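Putative membrane anchored protein (PDB 3LSO) is of unknown function but is probably a membrane-tethered surface protein, its modelled part built almost wholly of beta strands and loops. Local coordinates at residues B[200-205]-B[308-313]; B[250-255]-B[260-265]; B[320-325]-B[427-432]. All blocks are in the same frame, centred on the assembly; numbering follows the deposited sequence.

The three interactions follow two successive beta-sandwich units and the place where they meet. Interaction 2 packs the two sheets of one sandwich together, interaction 3 does the same in the next, and interaction 1 brings a turn of the first against a loop of the second. Interaction 1 lies between the other two, somewhat off the line joining them: its centre is 14 Å from that of interaction 2 and 16 Å from that of interaction 3, and those two are 28 Å apart. Interactions 1 and 2 touch through Ile-205 CB and Phe-254 O, 3.7 Å apart, whereas interactions 1 and 3 do not touch, their nearest atoms being about 4 Å apart.

Interaction 1: B[200-205]-B[308-313]; sequences PESASI and TSLLKP
Leu-310 meets Ser-202 and Glu-201 in a small van der Waals contact at the junction of two beta-sandwich units. The 200-205 segment runs from a turn through the short strand 203-204, an edge strand lying parallel to strand 278-285. The 308-313 segment belongs to the loop that leaves strand 298-303 and crosses to strand 314-316 in the facing sheet of the next unit. The approach is modest: the closest alpha carbons, those of Ser-202 and Leu-310, are 7.9 Å apart, and 90 Å² of surface is buried in total.

One methyl group does most of the touching. CD1 of Leu-310 lies 3.2 Å from OG of Ser-202, a shortness not to be read closely at 2.75 Å resolution, and CD2 of the same leucine is 4.0 Å from that hydroxyl oxygen, so the branched end of Leu-310 spans the small serine. The hydroxyl is presented by a first torsion of -42°, which turns OG opposite the carbonyl carbon and beside the backbone N. Glu-201 comes from another direction, its chain crossing the leucine at about a right angle after a bend at CB-CG, and OE2 of Glu-201 ends 3.9 Å from Leu-310 CD1. Being exposed, this glutamate can keep its charge near solvent while brushing the methyl.

Backbone pairing ties each segment to its own unit: Ala-203 to Pro-283 and Val-285, Thr-308 to Glu-448. Within the loop, OG of Ser-309 accepts a hydrogen bond from Lys-312 N (3.3 Å, 153°), an ST motif that helps to shape the turn presenting Leu-310.

On this side the buried leucine meets a hydroxyl and a carboxylate. Methyl-to-oxygen contacts are weak and undirected, so Leu-310 does not fix the orientation of the serine hydroxyl.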
loop_
_atom_site.group_PDB
_atom_site.type_symbol
_atom_site.label_atom_id
_atom_site.label_comp_id
_atom_site.label_asym_id
_atom_site.label_seq_id
_atom_site.Cartn_x
_atom_site.Cartn_y
_atom_site.Cartn_z
ATOM N N PRO B 200 -9.285 -10.500 7.771
ATOM C CA PRO B 200 -10.293 -9.664 8.405
ATOM C C PRO B 200 -9.619 -8.524 9.142
ATOM O O PRO B 200 -8.411 -8.579 9.394
ATOM C CB PRO B 200 -10.962 -10.619 9.401
ATOM C CG PRO B 200 -10.702 -11.967 8.866
ATOM C CD PRO B 200 -9.331 -11.880 8.280
ATOM N N GLU B 201 -10.392 -7.499 9.475
ATOM C CA GLU B 201 -9.882 -6.344 10.213
ATOM C C GLU B 201 -9.455 -6.744 11.658
ATOM O O GLU B 201 -8.522 -6.168 12.226
ATOM C CB GLU B 201 -10.937 -5.224 10.186
ATOM C CG GLU B 201 -10.383 -3.797 10.179
ATOM C CD GLU B 201 -10.976 -2.923 11.323
ATOM O OE1 GLU B 201 -11.825 -2.045 11.028
ATOM O OE2 GLU B 201 -10.602 -3.130 12.520
ATOM N N SER B 202 -10.142 -7.748 12.214
ATOM C CA SER B 202 -9.895 -8.326 13.550
ATOM C C SER B 202 -10.468 -9.731 13.595
ATOM O O SER B 202 -11.335 -10.079 12.792
ATOM C CB SER B 202 -10.612 -7.540 14.641
ATOM O OG SER B 202 -10.501 -6.152 14.415
ATOM N N ALA B 203 -10.014 -10.532 14.556
ATOM C CA ALA B 203 -10.597 -11.861 14.760
ATOM C C ALA B 203 -10.572 -12.287 16.227
ATOM O O ALA B 203 -9.925 -11.643 17.066
ATOM C CB ALA B 203 -9.906 -12.887 13.887
ATOM N N SER B 204 -11.290 -13.362 16.530
ATOM C CA SER B 204 -11.304 -13.918 17.867
ATOM C C SER B 204 -10.621 -15.268 17.847
ATOM O O SER B 204 -10.552 -15.923 16.805
ATOM C CB SER B 204 -12.740 -14.094 18.351
ATOM O OG SER B 204 -13.429 -12.863 18.368
ATOM N N ILE B 205 -10.134 -15.699 19.003
ATOM C CA ILE B 205 -9.553 -17.022 19.129
ATOM C C ILE B 205 -10.607 -18.105 18.942
ATOM O O ILE B 205 -11.806 -17.850 19.007
ATOM C CB ILE B 205 -8.832 -17.179 20.463
ATOM C CG1 ILE B 205 -9.824 -17.185 21.621
ATOM C CG2 ILE B 205 -7.832 -16.044 20.650
ATOM C CD1 ILE B 205 -9.157 -17.152 22.968
ATOM N N THR B 308 -7.875 4.401 22.235
ATOM C CA THR B 308 -6.944 3.612 21.453
ATOM C C THR B 308 -7.759 2.850 20.420
ATOM O O THR B 308 -8.871 3.240 20.112
ATOM C CB THR B 308 -6.145 2.696 22.334
ATOM O OG1 THR B 308 -7.044 1.810 23.010
ATOM C CG2 THR B 308 -5.376 3.510 23.336
ATOM N N SER B 309 -7.231 1.774 19.873
ATOM C CA SER B 309 -7.972 1.001 18.902
ATOM C C SER B 309 -7.276 -0.336 18.894
ATOM O O SER B 309 -6.188 -0.457 19.452
ATOM C CB SER B 309 -7.871 1.651 17.538
ATOM O OG SER B 309 -6.547 1.544 17.026
ATOM N N LEU B 310 -7.859 -1.350 18.270
ATOM C CA LEU B 310 -7.186 -2.650 18.302
ATOM C C LEU B 310 -6.078 -2.791 17.279
ATOM O O LEU B 310 -5.242 -3.679 17.411
ATOM C CB LEU B 310 -8.160 -3.841 18.302
ATOM C CG LEU B 310 -9.511 -3.615 17.637
ATOM C CD1 LEU B 310 -9.332 -3.748 16.128
ATOM C CD2 LEU B 310 -10.546 -4.582 18.144
ATOM N N LEU B 311 -6.033 -1.908 16.286
ATOM C CA LEU B 311 -4.914 -1.921 15.343
ATOM C C LEU B 311 -3.688 -1.381 16.069
ATOM O O LEU B 311 -2.568 -1.842 15.847
ATOM C CB LEU B 311 -5.227 -1.104 14.069
ATOM N N LYS B 312 -3.933 -0.432 16.971
ATOM C CA LYS B 312 -2.891 0.163 17.806
ATOM C C LYS B 312 -3.324 0.290 19.283
ATOM O O LYS B 312 -3.756 1.362 19.730
ATOM C CB LYS B 312 -2.568 1.537 17.274
ATOM C CG LYS B 312 -1.318 2.085 17.845
ATOM C CD LYS B 312 -1.273 3.572 17.673
ATOM C CE LYS B 312 0.005 4.089 18.287
ATOM N NZ LYS B 312 -0.319 5.438 18.762
ATOM N N PRO B 313 -3.228 -0.799 20.059
ATOM C CA PRO B 313 -3.709 -0.657 21.428
ATOM C C PRO B 313 -2.743 0.089 22.310
ATOM O O PRO B 313 -1.567 0.244 21.960
ATOM C CB PRO B 313 -3.819 -2.095 21.920
ATOM C CG PRO B 313 -3.651 -2.959 20.702
ATOM C CD PRO B 313 -2.861 -2.185 19.730
#

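Interaction 2: B[250-255]-B[260-265]; sequences TSIIFD and KTITAR
Phe-254 lies alongside the aliphatic chain of Lys-260, the ring and the lysine chain running antiparallel, side by side. CG of Lys-260 comes within 3.6 Å of Phe-254 CE2, approaching the ring obliquely. The lysine chain bends at CB-CG (chi2 -82°), which carries CD along to CD2 of the ring at 3.8 Å. CD1 of Ile-262 approaches the rim of the ring, roughly level with it, 4.3 Å from Phe-254 CZ, and the same methyl meets CD1 of Ile-252 tip to tip at 4.3 Å.

The two segments come from opposing sheets of a beta sandwich. Ile-252 sits on strand 247-253 and Phe-254 just beyond it; Lys-260 and Ile-262 are on strand 258-267 in the other sheet. Val-209 and Val-231 also pack on Phe-254, while Val-284 touches both Phe-254 and Lys-260. Backbone pairing of Ile-252 with Val-209 and of Lys-260 with Ile-282 sets each strand in its sheet.

Past the ring, Lys-260 NZ bonds to Thr-256 OG1 and weakly to a water, 3.4 Å away, that also accepts from Asp-255 N. Lysine suits this border: its methylenes extend the apolar core of isoleucine and phenylalanine, while its ammonium group finds polar partners at the turn.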
loop_
_atom_site.group_PDB
_atom_site.type_symbol
_atom_site.label_atom_id
_atom_site.label_comp_id
_atom_site.label_asym_id
_atom_site.label_seq_id
_atom_site.Cartn_x
_atom_site.Cartn_y
_atom_site.Cartn_z
ATOM N N THR B 250 -5.918 -19.864 2.785
ATOM C CA THR B 250 -5.893 -20.771 3.917
ATOM C C THR B 250 -6.842 -20.274 4.986
ATOM O O THR B 250 -7.277 -19.130 4.962
ATOM C CB THR B 250 -4.463 -20.991 4.449
ATOM O OG1 THR B 250 -4.449 -22.131 5.300
ATOM C CG2 THR B 250 -3.948 -19.791 5.193
ATOM N N SER B 251 -7.185 -21.156 5.902
ATOM C CA SER B 251 -8.056 -20.840 7.008
ATOM C C SER B 251 -7.217 -21.203 8.202
ATOM O O SER B 251 -6.532 -22.227 8.176
ATOM C CB SER B 251 -9.309 -21.724 6.934
ATOM O OG SER B 251 -10.256 -21.413 7.947
ATOM N N ILE B 252 -7.236 -20.367 9.236
ATOM C CA ILE B 252 -6.457 -20.656 10.451
ATOM C C ILE B 252 -7.206 -20.398 11.756
ATOM O O ILE B 252 -8.091 -19.548 11.816
ATOM C CB ILE B 252 -5.149 -19.880 10.472
ATOM C CG1 ILE B 252 -5.404 -18.390 10.328
ATOM C CG2 ILE B 252 -4.226 -20.346 9.344
ATOM C CD1 ILE B 252 -4.119 -17.637 10.174
ATOM N N ILE B 253 -6.855 -21.127 12.808
ATOM C CA ILE B 253 -7.531 -20.943 14.088
ATOM C C ILE B 253 -6.516 -20.447 15.108
ATOM O O ILE B 253 -5.541 -21.129 15.369
ATOM C CB ILE B 253 -8.181 -22.269 14.567
ATOM C CG1 ILE B 253 -9.223 -22.751 13.544
ATOM C CG2 ILE B 253 -8.796 -22.092 15.934
ATOM C CD1 ILE B 253 -9.662 -24.218 13.684
ATOM N N PHE B 254 -6.718 -19.272 15.683
ATOM C CA PHE B 254 -5.753 -18.791 16.658
ATOM C C PHE B 254 -5.961 -19.398 18.040
ATOM O O PHE B 254 -7.075 -19.756 18.419
ATOM C CB PHE B 254 -5.791 -17.277 16.745
ATOM C CG PHE B 254 -5.316 -16.595 15.502
ATOM C CD1 PHE B 254 -6.226 -16.024 14.618
ATOM C CD2 PHE B 254 -3.958 -16.517 15.207
ATOM C CE1 PHE B 254 -5.801 -15.389 13.467
ATOM C CE2 PHE B 254 -3.521 -15.880 14.043
ATOM C CZ PHE B 254 -4.442 -15.317 13.180
ATOM N N ASP B 255 -4.878 -19.498 18.800
ATOM C CA ASP B 255 -4.947 -20.050 20.145
ATOM C C ASP B 255 -5.022 -18.968 21.202
ATOM O O ASP B 255 -5.721 -19.129 22.184
ATOM C CB ASP B 255 -3.712 -20.887 20.410
ATOM C CG ASP B 255 -3.709 -22.178 19.632
ATOM O OD1 ASP B 255 -4.707 -22.920 19.778
ATOM O OD2 ASP B 255 -2.709 -22.439 18.905
ATOM N N LYS B 260 -1.134 -10.468 15.471
ATOM C CA LYS B 260 -0.576 -11.575 14.743
ATOM C C LYS B 260 -0.034 -11.087 13.407
ATOM O O LYS B 260 -0.666 -10.273 12.736
ATOM C CB LYS B 260 -1.643 -12.640 14.567
ATOM C CG LYS B 260 -2.295 -13.018 15.905
ATOM C CD LYS B 260 -1.463 -14.029 16.676
ATOM C CE LYS B 260 -2.036 -14.279 18.036
ATOM N NZ LYS B 260 -1.067 -15.017 18.905
ATOM N N THR B 261 1.161 -11.545 13.042
ATOM C CA THR B 261 1.812 -11.137 11.803
ATOM C C THR B 261 1.630 -12.241 10.782
ATOM O O THR B 261 2.095 -13.361 10.971
ATOM C CB THR B 261 3.299 -10.903 12.023
ATOM O OG1 THR B 261 3.483 -9.767 12.878
ATOM C CG2 THR B 261 3.948 -10.585 10.748
ATOM N N ILE B 262 0.917 -11.929 9.713
ATOM C CA ILE B 262 0.703 -12.884 8.652
ATOM C C ILE B 262 1.649 -12.534 7.527
ATOM O O ILE B 262 1.775 -11.358 7.133
ATOM C CB ILE B 262 -0.745 -12.853 8.145
ATOM C CG1 ILE B 262 -1.735 -12.884 9.318
ATOM C CG2 ILE B 262 -1.012 -13.997 7.180
ATOM C CD1 ILE B 262 -1.585 -14.105 10.244
ATOM N N THR B 263 2.334 -13.561 7.026
ATOM C CA THR B 263 3.254 -13.390 5.919
ATOM C C THR B 263 2.879 -14.378 4.837
ATOM O O THR B 263 2.542 -15.539 5.140
ATOM C CB THR B 263 4.705 -13.566 6.372
ATOM O OG1 THR B 263 4.964 -12.669 7.468
ATOM C CG2 THR B 263 5.659 -13.239 5.236
ATOM N N ALA B 264 2.883 -13.903 3.591
ATOM C CA ALA B 264 2.626 -14.738 2.420
ATOM C C ALA B 264 3.867 -14.705 1.561
ATOM O O ALA B 264 4.453 -13.626 1.340
ATOM C CB ALA B 264 1.440 -14.221 1.633
ATOM N N ARG B 265 4.263 -15.885 1.083
ATOM C CA ARG B 265 5.498 -16.050 0.330
ATOM C C ARG B 265 5.232 -16.911 -0.888
ATOM O O ARG B 265 4.687 -18.010 -0.771
ATOM C CB ARG B 265 6.568 -16.699 1.205
ATOM C CG ARG B 265 7.742 -17.234 0.416
ATOM C CD ARG B 265 8.939 -17.550 1.282
ATOM N NE ARG B 265 9.562 -16.330 1.770
ATOM C CZ ARG B 265 10.528 -16.296 2.680
ATOM N NH1 ARG B 265 10.998 -17.423 3.193
ATOM N NH2 ARG B 265 11.026 -15.133 3.078
HETATM O O HOH W 1 -2.059 -18.202 18.098
#

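Interaction 3: B[320-325]-B[427-432]; sequences EKVSVS and YMFQMG
Strands 321-329 and 425-435 belong to the two facing sheets of a beta sandwich and run in broadly the same direction, with Val-324 and Phe-429 meeting where their alpha carbons are closest, 7.9 Å apart. That spacing is filled by side chains, not by strand pairing: Val-322, Val-324 and Phe-429 all turn inward, and alternation along the strand points Ser-323 the other way.

Phe-429 brings a broad flat surface to this core, and beta-branched valines, which favour extended backbone, supply the methyls that cover it. Val-324 holds CG1 opposite its backbone N (chi1 172°), a rotation that spreads both methyls toward the phenylalanine: CG1 reaches Phe-429 CG at 4.0 Å, and CG2 rests over the ring in a CH-pi contact. Val-322 adds CG2, obliquely, at 4.0 Å from Phe-429 CZ.

Backbone bonds of Val-322 with Phe-416 and of Val-324 with Ala-414 fix the valines' strand, while Phe-429 N donates to Thr-449 OG1. The ring of Phe-416 also meets that of Phe-429, their planes inclined at about 40°. At the centre of the contact, Val-324 CG2 sits 3.5 Å from the centroid of the Phe-429 ring, 14° off its normal.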
loop_
_atom_site.group_PDB
_atom_site.type_symbol
_atom_site.label_atom_id
_atom_site.label_comp_id
_atom_site.label_asym_id
_atom_site.label_seq_id
_atom_site.Cartn_x
_atom_site.Cartn_y
_atom_site.Cartn_z
ATOM N N GLU B 320 0.302 -2.926 36.407
ATOM C CA GLU B 320 0.183 -1.498 36.323
ATOM C C GLU B 320 -1.269 -1.003 36.515
ATOM O O GLU B 320 -2.200 -1.744 36.278
ATOM C CB GLU B 320 0.764 -1.207 34.942
ATOM C CG GLU B 320 0.555 0.110 34.258
ATOM C CD GLU B 320 1.491 0.227 33.043
ATOM O OE1 GLU B 320 2.491 -0.542 32.966
ATOM O OE2 GLU B 320 1.232 1.079 32.159
ATOM N N LYS B 321 -1.456 0.229 36.991
ATOM C CA LYS B 321 -2.800 0.795 37.233
ATOM C C LYS B 321 -3.202 1.504 35.961
ATOM O O LYS B 321 -2.346 2.041 35.284
ATOM C CB LYS B 321 -2.810 1.766 38.434
ATOM C CG LYS B 321 -2.856 1.096 39.845
ATOM C CD LYS B 321 -2.635 2.076 41.049
ATOM C CE LYS B 321 -3.160 1.488 42.402
ATOM N NZ LYS B 321 -2.377 1.855 43.644
ATOM N N VAL B 322 -4.474 1.460 35.586
ATOM C CA VAL B 322 -4.949 2.190 34.403
ATOM C C VAL B 322 -6.268 2.900 34.679
ATOM O O VAL B 322 -7.039 2.470 35.534
ATOM C CB VAL B 322 -5.162 1.293 33.160
ATOM C CG1 VAL B 322 -3.896 0.552 32.795
ATOM C CG2 VAL B 322 -6.338 0.330 33.353
ATOM N N SER B 323 -6.539 3.969 33.945
ATOM C CA SER B 323 -7.782 4.676 34.116
ATOM C C SER B 323 -8.569 4.564 32.822
ATOM O O SER B 323 -8.029 4.749 31.724
ATOM C CB SER B 323 -7.506 6.118 34.419
ATOM O OG SER B 323 -6.988 6.726 33.256
ATOM N N VAL B 324 -9.842 4.259 32.958
ATOM C CA VAL B 324 -10.670 3.939 31.826
ATOM C C VAL B 324 -11.893 4.823 31.875
ATOM O O VAL B 324 -12.382 5.179 32.943
ATOM C CB VAL B 324 -11.122 2.461 31.879
ATOM C CG1 VAL B 324 -12.132 2.187 30.828
ATOM C CG2 VAL B 324 -9.936 1.554 31.695
ATOM N N SER B 325 -12.395 5.163 30.708
ATOM C CA SER B 325 -13.612 5.918 30.594
ATOM C C SER B 325 -14.450 5.223 29.542
ATOM O O SER B 325 -13.916 4.690 28.570
ATOM C CB SER B 325 -13.256 7.326 30.135
ATOM O OG SER B 325 -14.405 8.137 30.090
ATOM N N TYR B 427 -6.754 -6.847 25.013
ATOM C CA TYR B 427 -7.797 -6.838 26.000
ATOM C C TYR B 427 -8.522 -5.510 25.808
ATOM O O TYR B 427 -7.879 -4.528 25.435
ATOM C CB TYR B 427 -7.170 -6.895 27.397
ATOM C CG TYR B 427 -6.409 -8.175 27.761
ATOM C CD1 TYR B 427 -7.057 -9.259 28.367
ATOM C CD2 TYR B 427 -5.044 -8.284 27.533
ATOM C CE1 TYR B 427 -6.363 -10.430 28.709
ATOM C CE2 TYR B 427 -4.332 -9.437 27.868
ATOM C CZ TYR B 427 -5.000 -10.502 28.453
ATOM O OH TYR B 427 -4.289 -11.630 28.785
HETATM N N MSE B 428 -9.846 -5.483 26.008
HETATM C CA MSE B 428 -10.634 -4.249 25.975
HETATM C C MSE B 428 -11.465 -4.191 27.220
HETATM O O MSE B 428 -11.764 -5.227 27.819
HETATM C CB MSE B 428 -11.646 -4.272 24.840
HETATM C CG MSE B 428 -11.153 -3.844 23.483
HETATM SE SE MSE B 428 -12.480 -4.414 22.194
HETATM C CE MSE B 428 -12.185 -6.315 22.337
ATOM N N PHE B 429 -11.897 -2.998 27.591
ATOM C CA PHE B 429 -12.943 -2.900 28.581
ATOM C C PHE B 429 -14.330 -2.931 27.931
ATOM O O PHE B 429 -14.478 -2.649 26.733
ATOM C CB PHE B 429 -12.727 -1.658 29.420
ATOM C CG PHE B 429 -11.501 -1.734 30.254
ATOM C CD1 PHE B 429 -11.567 -2.131 31.570
ATOM C CD2 PHE B 429 -10.255 -1.453 29.712
ATOM C CE1 PHE B 429 -10.439 -2.217 32.340
ATOM C CE2 PHE B 429 -9.100 -1.538 30.499
ATOM C CZ PHE B 429 -9.203 -1.922 31.809
ATOM N N GLN B 430 -15.345 -3.294 28.706
ATOM C CA GLN B 430 -16.705 -3.286 28.195
ATOM C C GLN B 430 -17.541 -2.310 28.964
ATOM O O GLN B 430 -17.221 -1.984 30.117
ATOM C CB GLN B 430 -17.321 -4.673 28.347
ATOM C CG GLN B 430 -16.603 -5.761 27.539
ATOM C CD GLN B 430 -17.214 -7.132 27.739
ATOM O OE1 GLN B 430 -17.587 -7.511 28.847
ATOM N NE2 GLN B 430 -17.326 -7.885 26.659
HETATM N N MSE B 431 -18.633 -1.855 28.360
HETATM C CA MSE B 431 -19.692 -1.157 29.124
HETATM C C MSE B 431 -20.858 -2.103 29.302
HETATM O O MSE B 431 -21.298 -2.755 28.330
HETATM C CB MSE B 431 -20.185 0.097 28.406
HETATM C CG MSE B 431 -20.855 1.135 29.332
HETATM SE SE MSE B 431 -21.416 2.681 28.297
HETATM C CE MSE B 431 -21.445 3.978 29.697
ATOM N N GLY B 432 -21.336 -2.199 30.537
ATOM C CA GLY B 432 -22.605 -2.868 30.845
ATOM C C GLY B 432 -23.709 -1.824 30.675
ATOM O O GLY B 432 -23.533 -0.675 31.092
#